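Local coordinates for cell division control protein 45 cdc45 putative (Entamoeba histolytica, PDB 6CC2), which probably serves eukaryotic DNA replication as the Cdc45 subunit of the replicative CMG helicase, and may switch conformation to regulate it, at residues S30-A35 / F82-A86; V58-E62 / Q514-D518; T24-S30 / L52-V58. All blocks are in the same frame, centred on the assembly; numbering follows the deposited sequence.

Contact 1 (S30-A35 / F82-A86)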
ATOM      1  N   SER A  30      -4.513   8.994  -5.290  1.00 18.00           N
ATOM      2  CA  SER A  30      -3.896   8.878  -3.969  1.00 20.13           C
ATOM      3  C   SER A  30      -2.778   7.829  -3.986  1.00 18.95           C
ATOM      4  O   SER A  30      -2.697   7.010  -4.900  1.00 17.19           O
ATOM      5  CB  SER A  30      -4.970   8.554  -2.955  1.00 22.45           C
ATOM      6  OG  SER A  30      -5.517   7.282  -3.192  1.00 26.87           O
ATOM      7  N   PRO A  31      -1.887   7.844  -2.981  1.00 17.67           N
ATOM      8  CA  PRO A  31      -0.622   7.074  -3.093  1.00 19.05           C
ATOM      9  C   PRO A  31      -0.728   5.610  -2.683  1.00 19.25           C
ATOM     10  O   PRO A  31      -0.167   5.159  -1.680  1.00 19.73           O
ATOM     11  CB  PRO A  31       0.330   7.842  -2.174  1.00 23.74           C
ATOM     12  CG  PRO A  31      -0.451   8.986  -1.581  1.00 28.47           C
ATOM     13  CD  PRO A  31      -1.887   8.749  -1.815  1.00 23.71           C
ATOM     14  N   THR A  32      -1.459   4.825  -3.475  1.00 16.84           N
ATOM     15  CA  THR A  32      -1.466   3.368  -3.319  1.00 17.42           C
ATOM     16  C   THR A  32      -1.222   2.729  -4.676  1.00 16.71           C
ATOM     17  O   THR A  32      -1.531   3.315  -5.711  1.00 17.16           O
ATOM     18  CB  THR A  32      -2.806   2.854  -2.743  1.00 21.87           C
ATOM     19  OG1 THR A  32      -3.830   2.912  -3.708  1.00 21.32           O
ATOM     20  CG2 THR A  32      -3.216   3.666  -1.487  1.00 25.22           C
ATOM     21  N   VAL A  33      -0.658   1.527  -4.667  1.00 17.47           N
ATOM     22  CA  VAL A  33      -0.445   0.818  -5.928  1.00 18.15           C
ATOM     23  C   VAL A  33      -1.781   0.524  -6.585  1.00 17.60           C
ATOM     24  O   VAL A  33      -1.911   0.587  -7.815  1.00 17.01           O
ATOM     25  CB  VAL A  33       0.362  -0.467  -5.680  1.00 19.13           C
ATOM     26  CG1 VAL A  33       0.435  -1.291  -6.968  1.00 20.11           C
ATOM     27  CG2 VAL A  33       1.767  -0.131  -5.169  1.00 17.13           C
ATOM     28  N   ASP A  34      -2.789   0.159  -5.782  1.00 18.05           N
ATOM     29  CA  ASP A  34      -4.147  -0.066  -6.310  1.00 18.69           C
ATOM     30  C   ASP A  34      -4.658   1.152  -7.063  1.00 17.64           C
ATOM     31  O   ASP A  34      -5.274   1.032  -8.130  1.00 17.80           O
ATOM     32  CB  ASP A  34      -5.073  -0.425  -5.145  1.00 19.64           C
ATOM     33  CG  ASP A  34      -6.387  -1.053  -5.578  1.00 21.87           C
ATOM     34  OD1 ASP A  34      -6.514  -1.613  -6.698  1.00 19.56           O
ATOM     35  OD2 ASP A  34      -7.314  -1.014  -4.740  1.00 21.24           O
ATOM     36  N   ALA A  35      -4.415   2.345  -6.532  1.00 16.57           N
ATOM     37  CA  ALA A  35      -4.832   3.556  -7.222  1.00 16.23           C
ATOM     38  C   ALA A  35      -4.120   3.709  -8.562  1.00 16.35           C
ATOM     39  O   ALA A  35      -4.750   4.104  -9.547  1.00 18.36           O
ATOM     40  CB  ALA A  35      -4.588   4.784  -6.345  1.00 16.92           C
ATOM     41  N   PHE A  82     -11.717  10.951  -8.690  1.00 18.36           N
ATOM     42  CA  PHE A  82     -10.961  10.833  -7.452  1.00 20.81           C
ATOM     43  C   PHE A  82     -10.767   9.345  -7.193  1.00 21.06           C
ATOM     44  O   PHE A  82     -11.752   8.592  -7.089  1.00 19.49           O
ATOM     45  CB  PHE A  82     -11.701  11.502  -6.298  1.00 21.19           C
ATOM     46  CG  PHE A  82     -11.943  12.983  -6.497  1.00 25.23           C
ATOM     47  CD1 PHE A  82     -10.991  13.787  -7.107  1.00 30.81           C
ATOM     48  CD2 PHE A  82     -13.123  13.558  -6.085  1.00 28.73           C
ATOM     49  CE1 PHE A  82     -11.208  15.147  -7.286  1.00 31.63           C
ATOM     50  CE2 PHE A  82     -13.347  14.922  -6.256  1.00 26.52           C
ATOM     51  CZ  PHE A  82     -12.382  15.720  -6.861  1.00 25.45           C
ATOM     52  N   ILE A  83      -9.504   8.915  -7.130  1.00 18.78           N
ATOM     53  CA  ILE A  83      -9.164   7.492  -7.044  1.00 17.79           C
ATOM     54  C   ILE A  83      -8.590   7.173  -5.665  1.00 19.86           C
ATOM     55  O   ILE A  83      -7.534   7.691  -5.281  1.00 20.14           O
ATOM     56  CB  ILE A  83      -8.186   7.099  -8.164  1.00 18.25           C
ATOM     57  CG1 ILE A  83      -8.832   7.352  -9.530  1.00 21.64           C
ATOM     58  CG2 ILE A  83      -7.753   5.644  -8.020  1.00 19.03           C
ATOM     59  CD1 ILE A  83      -7.903   7.114 -10.712  1.00 27.72           C
ATOM     60  N   ASP A  84      -9.291   6.280  -4.955  1.00 19.73           N
ATOM     61  CA  ASP A  84      -8.923   5.760  -3.619  1.00 20.42           C
ATOM     62  C   ASP A  84      -8.875   6.867  -2.576  1.00 22.37           C
ATOM     63  O   ASP A  84      -8.205   6.761  -1.563  1.00 22.17           O
ATOM     64  CB  ASP A  84      -7.621   4.954  -3.641  1.00 20.85           C
ATOM     65  CG  ASP A  84      -7.736   3.623  -2.855  1.00 28.93           C
ATOM     66  OD1 ASP A  84      -8.847   3.291  -2.380  1.00 26.97           O
ATOM     67  OD2 ASP A  84      -6.718   2.899  -2.720  1.00 30.16           O
ATOM     68  N   CYS A  85      -9.626   7.939  -2.810  1.00 19.78           N
ATOM     69  CA  CYS A  85      -9.844   8.986  -1.830  1.00 21.78           C
ATOM     70  C   CYS A  85     -11.179   9.654  -2.140  1.00 21.41           C
ATOM     71  O   CYS A  85     -11.788   9.399  -3.184  1.00 21.95           O
ATOM     72  CB  CYS A  85      -8.714  10.017  -1.843  1.00 22.43           C
ATOM     73  SG  CYS A  85      -8.504  10.895  -3.418  1.00 22.22           S
ATOM     74  N   ALA A  86     -11.633  10.476  -1.194  1.00 20.45           N
ATOM     75  CA  ALA A  86     -12.766  11.380  -1.303  1.00 22.00           C
ATOM     76  C   ALA A  86     -14.117  10.734  -1.043  1.00 21.09           C
ATOM     77  O   ALA A  86     -15.075  11.432  -0.698  1.00 20.23           O
ATOM     78  CB  ALA A  86     -12.815  12.040  -2.685  1.00 24.46           C
TER
HETATM   79  O   HOH W   1      -6.678   0.128  -2.411  1.00 28.29           O
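The carboxylate of D84 and the peptide carbonyl of I83 are the flat groups that meet segment 30-35. D84 OD2 receives the hydroxyl of T32 on its anti lone pair, the one turned away from OD1, with T32 OG1 at 3.1 Å. The two side chains cross at about a right angle. A water also donates to D84 OD2, at 2.8 Å, and bridges it to D34 OD2. At the other corner of the carboxylate, D84 OD1 is bonded to S108 OG. The I83 carbonyl holds two donors. S30 OG lies in the carbonyl plane on a lone pair, 2.9 Å from I83 O. S30 N comes nearly along the C=O axis and is longer, 3.3 Å from I83 O. The S30 hydroxyl stands between its own N and carbonyl carbon (chi1 66°), and this lets N and OG reach the same acceptor.

The site lies at the C-terminal ends of the neighbouring parallel strands 24-29 and 77-83. P31 is the centre of an inverse gamma turn, and T32 is the N-cap of helix 33-48. T32 OG1 accepts from A35 N at 2.9 Å while it donates to D84, so one hydroxyl joins the helix start to the strand end. The cluster of D34, D84 and D107 is consistent with Cdc45's kinship to the RecJ-like DHH phosphoesterases, in which aspartates at the strand ends bind metal; no metal is modelled here. D34 is held by S181 OG, V182 N and G183 N. The water probably eases the repulsion between D34 OD2 and D84 OD2, 4.4 Å apart.

The rest of the contact is apolar. I83 CG2, anti to its backbone N, lies 3.7 Å from A35 CB. D84 CB lies 4.1 Å from A35 CB.

Contact 2 (V58-E62 / Q514-D518)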
ATOM      1  N   VAL A  58      -2.094  13.171  -5.648  1.00 18.68           N
ATOM      2  CA  VAL A  58      -2.416  13.930  -4.437  1.00 20.28           C
ATOM      3  C   VAL A  58      -2.003  13.129  -3.216  1.00 21.34           C
ATOM      4  O   VAL A  58      -2.261  11.923  -3.141  1.00 20.82           O
ATOM      5  CB  VAL A  58      -3.916  14.288  -4.350  1.00 24.26           C
ATOM      6  CG1 VAL A  58      -4.266  15.299  -5.440  1.00 26.96           C
ATOM      7  CG2 VAL A  58      -4.796  13.024  -4.444  1.00 25.84           C
ATOM      8  N   ASN A  59      -1.398  13.830  -2.253  0.51 23.19           N
ATOM      9  CA  ASN A  59      -0.912  13.236  -1.017  0.51 24.80           C
ATOM     10  C   ASN A  59      -1.810  13.515   0.187  0.51 23.69           C
ATOM     11  O   ASN A  59      -1.627  12.873   1.225  0.51 23.19           O
ATOM     12  CB  ASN A  59       0.513  13.749  -0.723  0.51 28.70           C
ATOM     13  CG  ASN A  59       0.612  15.279  -0.696  0.51 29.21           C
ATOM     14  OD1 ASN A  59      -0.018  15.991  -1.496  0.51 26.29           O
ATOM     15  ND2 ASN A  59       1.436  15.795   0.214  0.51 35.31           N
ATOM     16  N   ASN A  60      -2.749  14.455   0.074  1.00 21.63           N
ATOM     17  CA  ASN A  60      -3.676  14.789   1.153  1.00 18.73           C
ATOM     18  C   ASN A  60      -4.816  15.599   0.550  1.00 19.87           C
ATOM     19  O   ASN A  60      -4.786  15.968  -0.629  1.00 21.40           O
ATOM     20  CB  ASN A  60      -2.963  15.534   2.282  1.00 19.87           C
ATOM     21  CG  ASN A  60      -2.277  16.792   1.802  1.00 25.97           C
ATOM     22  OD1 ASN A  60      -2.919  17.691   1.216  1.00 28.97           O
ATOM     23  ND2 ASN A  60      -0.963  16.893   2.062  1.00 28.43           N
ATOM     24  N   TYR A  61      -5.827  15.894   1.376  1.00 21.70           N
ATOM     25  CA  TYR A  61      -6.991  16.592   0.849  1.00 24.85           C
ATOM     26  C   TYR A  61      -6.752  18.078   0.643  1.00 27.04           C
ATOM     27  O   TYR A  61      -7.473  18.712  -0.152  1.00 28.94           O
ATOM     28  CB  TYR A  61      -8.205  16.374   1.749  1.00 24.51           C
ATOM     29  CG  TYR A  61      -8.773  14.991   1.631  1.00 23.69           C
ATOM     30  CD1 TYR A  61      -9.273  14.530   0.427  1.00 23.69           C
ATOM     31  CD2 TYR A  61      -8.814  14.139   2.715  1.00 23.73           C
ATOM     32  CE1 TYR A  61      -9.788  13.263   0.299  1.00 24.57           C
ATOM     33  CE2 TYR A  61      -9.336  12.862   2.610  1.00 22.07           C
ATOM     34  CZ  TYR A  61      -9.834  12.427   1.390  1.00 23.77           C
ATOM     35  OH  TYR A  61     -10.325  11.156   1.250  1.00 25.52           O
ATOM     36  N   GLU A  62      -5.768  18.658   1.330  1.00 28.43           N
ATOM     37  CA  GLU A  62      -5.424  20.048   1.082  1.00 32.40           C
ATOM     38  C   GLU A  62      -4.919  20.226  -0.341  1.00 28.62           C
ATOM     39  O   GLU A  62      -5.291  21.188  -1.029  1.00 27.23           O
ATOM     40  CB  GLU A  62      -4.371  20.521   2.086  1.00 45.00           C
ATOM     41  CG  GLU A  62      -4.754  20.331   3.540  1.00 68.91           C
ATOM     42  CD  GLU A  62      -3.710  20.902   4.486  1.00 92.08           C
ATOM     43  OE1 GLU A  62      -3.019  21.870   4.099  1.00 99.34           O
ATOM     44  OE2 GLU A  62      -3.579  20.377   5.613  1.00 99.78           O
ATOM     45  N   GLN A 514       4.447  18.140   7.303  1.00 29.58           N
ATOM     46  CA  GLN A 514       3.934  17.316   6.224  1.00 30.98           C
ATOM     47  C   GLN A 514       2.721  16.551   6.745  1.00 27.36           C
ATOM     48  O   GLN A 514       2.642  16.207   7.921  1.00 25.87           O
ATOM     49  CB  GLN A 514       4.965  16.300   5.713  1.00 40.79           C
ATOM     50  CG  GLN A 514       6.336  16.853   5.401  1.00 53.26           C
ATOM     51  CD  GLN A 514       7.316  15.758   5.013  1.00 51.68           C
ATOM     52  OE1 GLN A 514       6.928  14.603   4.816  1.00 43.91           O
ATOM     53  NE2 GLN A 514       8.590  16.115   4.902  1.00 56.58           N
ATOM     54  N   LYS A 515       1.780  16.280   5.856  1.00 26.80           N
ATOM     55  CA  LYS A 515       0.707  15.370   6.209  1.00 26.63           C
ATOM     56  C   LYS A 515       0.328  14.585   4.967  1.00 24.83           C
ATOM     57  O   LYS A 515       0.402  15.085   3.842  1.00 27.71           O
ATOM     58  CB  LYS A 515      -0.508  16.107   6.784  1.00 32.88           C
ATOM     59  CG  LYS A 515      -1.358  16.861   5.798  1.00 45.67           C
ATOM     60  CD  LYS A 515      -2.642  17.379   6.459  1.00 59.31           C
ATOM     61  CE  LYS A 515      -3.567  16.235   6.878  1.00 69.02           C
ATOM     62  NZ  LYS A 515      -4.854  16.722   7.451  1.00 77.89           N
ATOM     63  N   SER A 516      -0.039  13.342   5.188  1.00 24.27           N
ATOM     64  CA  SER A 516      -0.567  12.488   4.143  1.00 26.47           C
ATOM     65  C   SER A 516      -1.981  12.086   4.546  1.00 29.72           C
ATOM     66  O   SER A 516      -2.549  12.610   5.503  1.00 36.50           O
ATOM     67  CB  SER A 516       0.333  11.275   3.937  1.00 27.95           C
ATOM     68  OG  SER A 516       0.144  10.369   4.993  1.00 29.92           O
ATOM     69  N   PHE A 517      -2.533  11.110   3.847  1.00 24.68           N
ATOM     70  CA  PHE A 517      -3.845  10.591   4.238  1.00 23.68           C
ATOM     71  C   PHE A 517      -3.772   9.733   5.515  1.00 26.46           C
ATOM     72  O   PHE A 517      -4.816   9.487   6.122  1.00 31.03           O
ATOM     73  CB  PHE A 517      -4.443   9.774   3.100  1.00 24.90           C
ATOM     74  CG  PHE A 517      -4.793  10.588   1.901  1.00 25.50           C
ATOM     75  CD1 PHE A 517      -5.927  11.412   1.891  1.00 26.47           C
ATOM     76  CD2 PHE A 517      -4.009  10.551   0.751  1.00 27.45           C
ATOM     77  CE1 PHE A 517      -6.249  12.155   0.804  1.00 28.05           C
ATOM     78  CE2 PHE A 517      -4.340  11.310  -0.357  1.00 27.23           C
ATOM     79  CZ  PHE A 517      -5.458  12.116  -0.340  1.00 29.38           C
ATOM     80  N   ASP A 518      -2.582   9.246   5.915  1.00 21.29           N
ATOM     81  CA  ASP A 518      -2.495   8.425   7.120  1.00 23.68           C
ATOM     82  C   ASP A 518      -1.311   8.758   8.035  1.00 21.68           C
ATOM     83  O   ASP A 518      -0.970   7.943   8.917  1.00 20.25           O
ATOM     84  CB  ASP A 518      -2.409   6.925   6.748  1.00 29.93           C
ATOM     85  CG  ASP A 518      -1.253   6.623   5.807  1.00 34.36           C
ATOM     86  OD1 ASP A 518      -0.315   7.443   5.712  1.00 33.09           O
ATOM     87  OD2 ASP A 518      -1.285   5.573   5.144  1.00 37.77           O
TER
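N60 and K515 make the hydrogen bond of this contact. N60 ND2 donates to K515 O at 2.9 Å, and the bond is nearly straight (164°). K515 O lies in the amide plane of N60, but the donor stands above the carbonyl plane of K515. The other end of the amide is used within its own segment's helix: N60 OD1 accepts from T63 N and caps helix 61-71. With CG between its own N and carbonyl carbon (chi1 57°), the amide stays close to the helix start, and ND2 turns to K515. On the second segment, S516 OG accepts from D518 N, forming an ST turn, and is also hydrogen-bonded to S519 OG.

The aromatic contacts centre on F517. Its edge points into the face of Y61 in a T-shaped stack, with ring centroids 4.8 Å apart and planes at 82°. F517 CE1 stands over the centre of the Y61 ring. One face of F517 takes the backbone of N60, whose CA is 3.8 Å from the ring centroid in a CH-pi contact. V58 O sits at the ring edge, 3.5 Å from F517 CE2. The hydroxyl of Y61 is fixed by A86 N.

A weaker polar contact joins the backbones, where S516 CA lies 3.1 Å from N59 O as a CA-H...O interaction.

The charged pair is loose. E62 OE2 lies across the K515 chain, 3.3 Å from K515 CD, while K515 NZ remains 4.3 Å from E62 OE2, beyond a salt bridge. E62 OE1 has a long, weak ion pair with R66.

An N-capped helix start beside the parallel sheet here meets the outermost strand 514-515 of the mixed sheet and the ST turn after it, a junction between the two sheet regions of the chain.

Contact 3 (T24-S30 / L52-V58). With EDO (1,2-ethanediol), chain J.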
ATOM      1  N   THR A  24     -11.003  17.856 -21.277  1.00 39.39           N
ATOM      2  CA  THR A  24     -10.120  16.812 -20.771  1.00 37.97           C
ATOM      3  C   THR A  24     -10.639  16.213 -19.460  1.00 31.97           C
ATOM      4  O   THR A  24     -11.534  16.749 -18.804  1.00 32.85           O
ATOM      5  CB  THR A  24      -8.691  17.349 -20.552  1.00 46.06           C
ATOM      6  OG1 THR A  24      -8.688  18.223 -19.416  1.00 51.73           O
ATOM      7  CG2 THR A  24      -8.208  18.108 -21.775  1.00 53.12           C
ATOM      8  N   ILE A  25     -10.061  15.074 -19.105  1.00 27.65           N
ATOM      9  CA  ILE A  25     -10.386  14.341 -17.883  1.00 27.53           C
ATOM     10  C   ILE A  25      -9.189  14.438 -16.942  1.00 26.57           C
ATOM     11  O   ILE A  25      -8.050  14.191 -17.344  1.00 32.88           O
ATOM     12  CB  ILE A  25     -10.722  12.866 -18.176  1.00 26.14           C
ATOM     13  CG1 ILE A  25     -11.875  12.761 -19.179  1.00 30.02           C
ATOM     14  CG2 ILE A  25     -11.061  12.133 -16.896  1.00 25.49           C
ATOM     15  CD1 ILE A  25     -11.968  11.387 -19.825  1.00 33.92           C
ATOM     16  N   GLN A  26      -9.449  14.776 -15.683  1.00 24.67           N
ATOM     17  CA  GLN A  26      -8.425  14.908 -14.664  1.00 26.46           C
ATOM     18  C   GLN A  26      -8.641  13.801 -13.644  1.00 23.25           C
ATOM     19  O   GLN A  26      -9.739  13.671 -13.089  1.00 26.17           O
ATOM     20  CB  GLN A  26      -8.529  16.279 -14.001  1.00 33.20           C
ATOM     21  CG  GLN A  26      -7.240  16.874 -13.570  1.00 37.32           C
ATOM     22  CD  GLN A  26      -7.450  18.241 -12.967  1.00 32.58           C
ATOM     23  OE1 GLN A  26      -8.536  18.532 -12.465  1.00 31.72           O
ATOM     24  NE2 GLN A  26      -6.423  19.070 -12.987  1.00 32.33           N
ATOM     25  N   LEU A  27      -7.603  12.998 -13.391  1.00 20.70           N
ATOM     26  CA  LEU A  27      -7.703  11.902 -12.445  1.00 22.29           C
ATOM     27  C   LEU A  27      -6.772  12.161 -11.272  1.00 23.02           C
ATOM     28  O   LEU A  27      -5.557  12.247 -11.454  1.00 22.45           O
ATOM     29  CB  LEU A  27      -7.356  10.564 -13.121  1.00 23.93           C
ATOM     30  CG  LEU A  27      -8.294  10.200 -14.277  1.00 28.05           C
ATOM     31  CD1 LEU A  27      -7.659  10.569 -15.608  1.00 29.50           C
ATOM     32  CD2 LEU A  27      -8.673   8.740 -14.226  1.00 29.38           C
ATOM     33  N   TYR A  28      -7.355  12.325 -10.091  1.00 20.78           N
ATOM     34  CA  TYR A  28      -6.621  12.564  -8.853  1.00 18.83           C
ATOM     35  C   TYR A  28      -6.332  11.213  -8.196  1.00 19.41           C
ATOM     36  O   TYR A  28      -7.248  10.449  -7.902  1.00 20.67           O
ATOM     37  CB  TYR A  28      -7.448  13.456  -7.923  1.00 18.55           C
ATOM     38  CG  TYR A  28      -7.702  14.859  -8.419  1.00 19.84           C
ATOM     39  CD1 TYR A  28      -8.436  15.094  -9.577  1.00 23.01           C
ATOM     40  CD2 TYR A  28      -7.226  15.954  -7.727  1.00 21.27           C
ATOM     41  CE1 TYR A  28      -8.660  16.383 -10.036  1.00 25.18           C
ATOM     42  CE2 TYR A  28      -7.456  17.248  -8.157  1.00 22.84           C
ATOM     43  CZ  TYR A  28      -8.170  17.456  -9.320  1.00 27.21           C
ATOM     44  OH  TYR A  28      -8.389  18.743  -9.746  1.00 28.56           O
ATOM     45  N   VAL A  29      -5.052  10.928  -7.973  1.00 16.16           N
ATOM     46  CA  VAL A  29      -4.600   9.597  -7.611  1.00 16.59           C
ATOM     47  C   VAL A  29      -3.942   9.673  -6.245  1.00 16.63           C
ATOM     48  O   VAL A  29      -2.934  10.362  -6.084  1.00 17.71           O
ATOM     49  CB  VAL A  29      -3.629   9.034  -8.649  1.00 19.35           C
ATOM     50  CG1 VAL A  29      -3.276   7.595  -8.311  1.00 20.40           C
ATOM     51  CG2 VAL A  29      -4.217   9.135 -10.044  1.00 20.61           C
ATOM     52  N   SER A  30      -4.513   8.994  -5.290  1.00 18.00           N
ATOM     53  CA  SER A  30      -3.896   8.878  -3.969  1.00 20.13           C
ATOM     54  C   SER A  30      -2.778   7.829  -3.986  1.00 18.95           C
ATOM     55  O   SER A  30      -2.697   7.010  -4.900  1.00 17.19           O
ATOM     56  CB  SER A  30      -4.970   8.554  -2.955  1.00 22.45           C
ATOM     57  OG  SER A  30      -5.517   7.282  -3.192  1.00 26.87           O
ATOM     58  N   LEU A  52      -8.584  12.810 -24.057  1.00 34.66           N
ATOM     59  CA  LEU A  52      -7.491  13.491 -23.374  1.00 35.90           C
ATOM     60  C   LEU A  52      -7.674  13.406 -21.867  1.00 32.07           C
ATOM     61  O   LEU A  52      -8.779  13.555 -21.346  1.00 29.47           O
ATOM     62  CB  LEU A  52      -7.433  14.947 -23.820  1.00 33.22           C
ATOM     63  CG  LEU A  52      -7.310  15.138 -25.323  1.00 41.73           C
ATOM     64  CD1 LEU A  52      -7.212  16.620 -25.667  1.00 50.49           C
ATOM     65  CD2 LEU A  52      -6.118  14.376 -25.865  1.00 45.91           C
ATOM     66  N   HIS A  53      -6.583  13.121 -21.157  1.00 27.06           N
ATOM     67  CA  HIS A  53      -6.668  12.945 -19.716  1.00 26.22           C
ATOM     68  C   HIS A  53      -5.315  13.279 -19.113  1.00 28.46           C
ATOM     69  O   HIS A  53      -4.297  13.302 -19.798  1.00 30.05           O
ATOM     70  CB  HIS A  53      -7.094  11.512 -19.348  1.00 27.64           C
ATOM     71  CG  HIS A  53      -6.178  10.450 -19.869  1.00 31.03           C
ATOM     72  ND1 HIS A  53      -6.187  10.037 -21.184  1.00 32.99           N
ATOM     73  CD2 HIS A  53      -5.227   9.707 -19.246  1.00 31.01           C
ATOM     74  CE1 HIS A  53      -5.270   9.102 -21.355  1.00 35.90           C
ATOM     75  NE2 HIS A  53      -4.678   8.881 -20.196  1.00 33.36           N
ATOM     76  N   SER A  54      -5.329  13.549 -17.810  1.00 29.67           N
ATOM     77  CA  SER A  54      -4.117  13.912 -17.100  1.00 28.24           C
ATOM     78  C   SER A  54      -4.208  13.350 -15.686  1.00 24.71           C
ATOM     79  O   SER A  54      -5.296  13.087 -15.172  1.00 24.71           O
ATOM     80  CB  SER A  54      -3.911  15.424 -17.065  1.00 34.03           C
ATOM     81  OG  SER A  54      -4.997  16.079 -16.439  1.00 34.80           O
ATOM     82  N   ALA A  55      -3.047  13.144 -15.074  1.00 24.45           N
ATOM     83  CA  ALA A  55      -2.976  12.625 -13.723  1.00 21.42           C
ATOM     84  C   ALA A  55      -2.630  13.747 -12.762  1.00 19.36           C
ATOM     85  O   ALA A  55      -1.790  14.591 -13.059  1.00 23.71           O
ATOM     86  CB  ALA A  55      -1.926  11.513 -13.622  1.00 22.95           C
ATOM     87  N   VAL A  56      -3.249  13.741 -11.599  1.00 20.26           N
ATOM     88  CA  VAL A  56      -2.925  14.640 -10.506  1.00 22.67           C
ATOM     89  C   VAL A  56      -2.620  13.796  -9.279  1.00 19.10           C
ATOM     90  O   VAL A  56      -3.518  13.387  -8.551  1.00 18.34           O
ATOM     91  CB  VAL A  56      -4.073  15.623 -10.220  1.00 25.71           C
ATOM     92  CG1 VAL A  56      -3.691  16.565  -9.094  1.00 27.80           C
ATOM     93  CG2 VAL A  56      -4.437  16.397 -11.476  1.00 30.47           C
ATOM     94  N   PRO A  57      -1.356  13.518  -9.015  1.00 18.64           N
ATOM     95  CA  PRO A  57      -1.018  12.758  -7.789  1.00 16.72           C
ATOM     96  C   PRO A  57      -1.233  13.626  -6.556  1.00 19.02           C
ATOM     97  O   PRO A  57      -0.631  14.688  -6.428  1.00 23.50           O
ATOM     98  CB  PRO A  57       0.454  12.389  -7.981  1.00 22.54           C
ATOM     99  CG  PRO A  57       0.709  12.524  -9.457  1.00 24.63           C
ATOM    100  CD  PRO A  57      -0.172  13.691  -9.884  1.00 21.64           C
ATOM    101  N   VAL A  58      -2.094  13.171  -5.648  1.00 18.68           N
ATOM    102  CA  VAL A  58      -2.416  13.930  -4.437  1.00 20.28           C
ATOM    103  C   VAL A  58      -2.003  13.129  -3.216  1.00 21.34           C
ATOM    104  O   VAL A  58      -2.261  11.923  -3.141  1.00 20.82           O
ATOM    105  CB  VAL A  58      -3.916  14.288  -4.350  1.00 24.26           C
ATOM    106  CG1 VAL A  58      -4.266  15.299  -5.440  1.00 26.96           C
ATOM    107  CG2 VAL A  58      -4.796  13.024  -4.444  1.00 25.84           C
TER
HETATM  108  C1  EDO J 609      -0.740   8.065 -19.217  1.00 47.90           C
HETATM  109  O1  EDO J 609      -1.685   9.057 -18.793  1.00 38.63           O
HETATM  110  C2  EDO J 609      -1.448   7.045 -20.095  1.00 59.98           C
HETATM  111  O2  EDO J 609      -2.101   7.716 -21.182  1.00 61.43           O
HETATM  112  O   HOH W   2      -4.043  18.315 -14.673  1.00 39.84           O
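I25 O takes the backbone N-H of S54 at 2.8 Å and is also approached by the CA-H of H53, with H53 CA at 3.0 Å from I25 O. L27 O repeats the pattern with V56 N, again at 2.8 Å. The same alternation runs from I25 N on L52 O to V58 N on V29 O. This is the regular bonding of parallel strands. The axes of 24-29 and 53-57 approach to 4.6 Å, and their directions differ by 27°.

The side chains of Q26, Y28, S54 and V56 share one face of the sheet. V56 CB lies over one face of the Y28 ring, offset toward its rim, in a CH-pi contact 4.1 Å from the ring centroid. V58 CG1 meets the edge of that ring. Q26 reaches across to V56 with its aliphatic part, Q26 CG lying 3.5 Å from V56 CG2. V56 CG1 is anti to the backbone N (chi1 -179°), which sets CG1 beside the Y28 ring and leaves CG2 for Q26. Y28 OH donates to Q26 OE1 at 2.7 Å, from above the amide plane. Q26 NE2 bonds T71 OG1 and a water that also touches S54 OG.

On the other face, L27 CD1 rests 3.9 Å from H53 CB. The H53 ring leads off from strand 24-29; its ND1 is bonded to L51 O. H53 NE2 donates to O2 of an ethanediol, probably from the crystallisation liquor, which also bonds Y39 and E47.

The two strands and helix 33-48 make a beta-alpha-beta unit, with 53-57 outermost in the parallel sheet and 77-83 pairing with the other side of 24-29. Helix 61-71 packs on the Y28 and V56 face. Helix 33-48 covers L27, H53 and A55, and helix 374-385 lies against A55 and P57.

Overall arrangement
From the N terminus, strand 24-29 opens contact 3, which closes after helix 33-48 when strand 53-57 pairs with it. Contact 1 starts at S30, the last residue of the first segment of contact 3, and closes at 82-86, so contacts 1 and 3 cross. Contact 2 starts at V58, which contact 3 also uses. It lies in series with contact 3 and crosses contact 1, because it closes only at 514-518. Contact 3 pairs two strands of the parallel sheet; contact 1 ties the start of helix 33-48 to the end of strand 77-83. Contact 2 links that sheet to the C-terminal mixed sheet. P31 packs on both V58 and F517, so all three meet in one region.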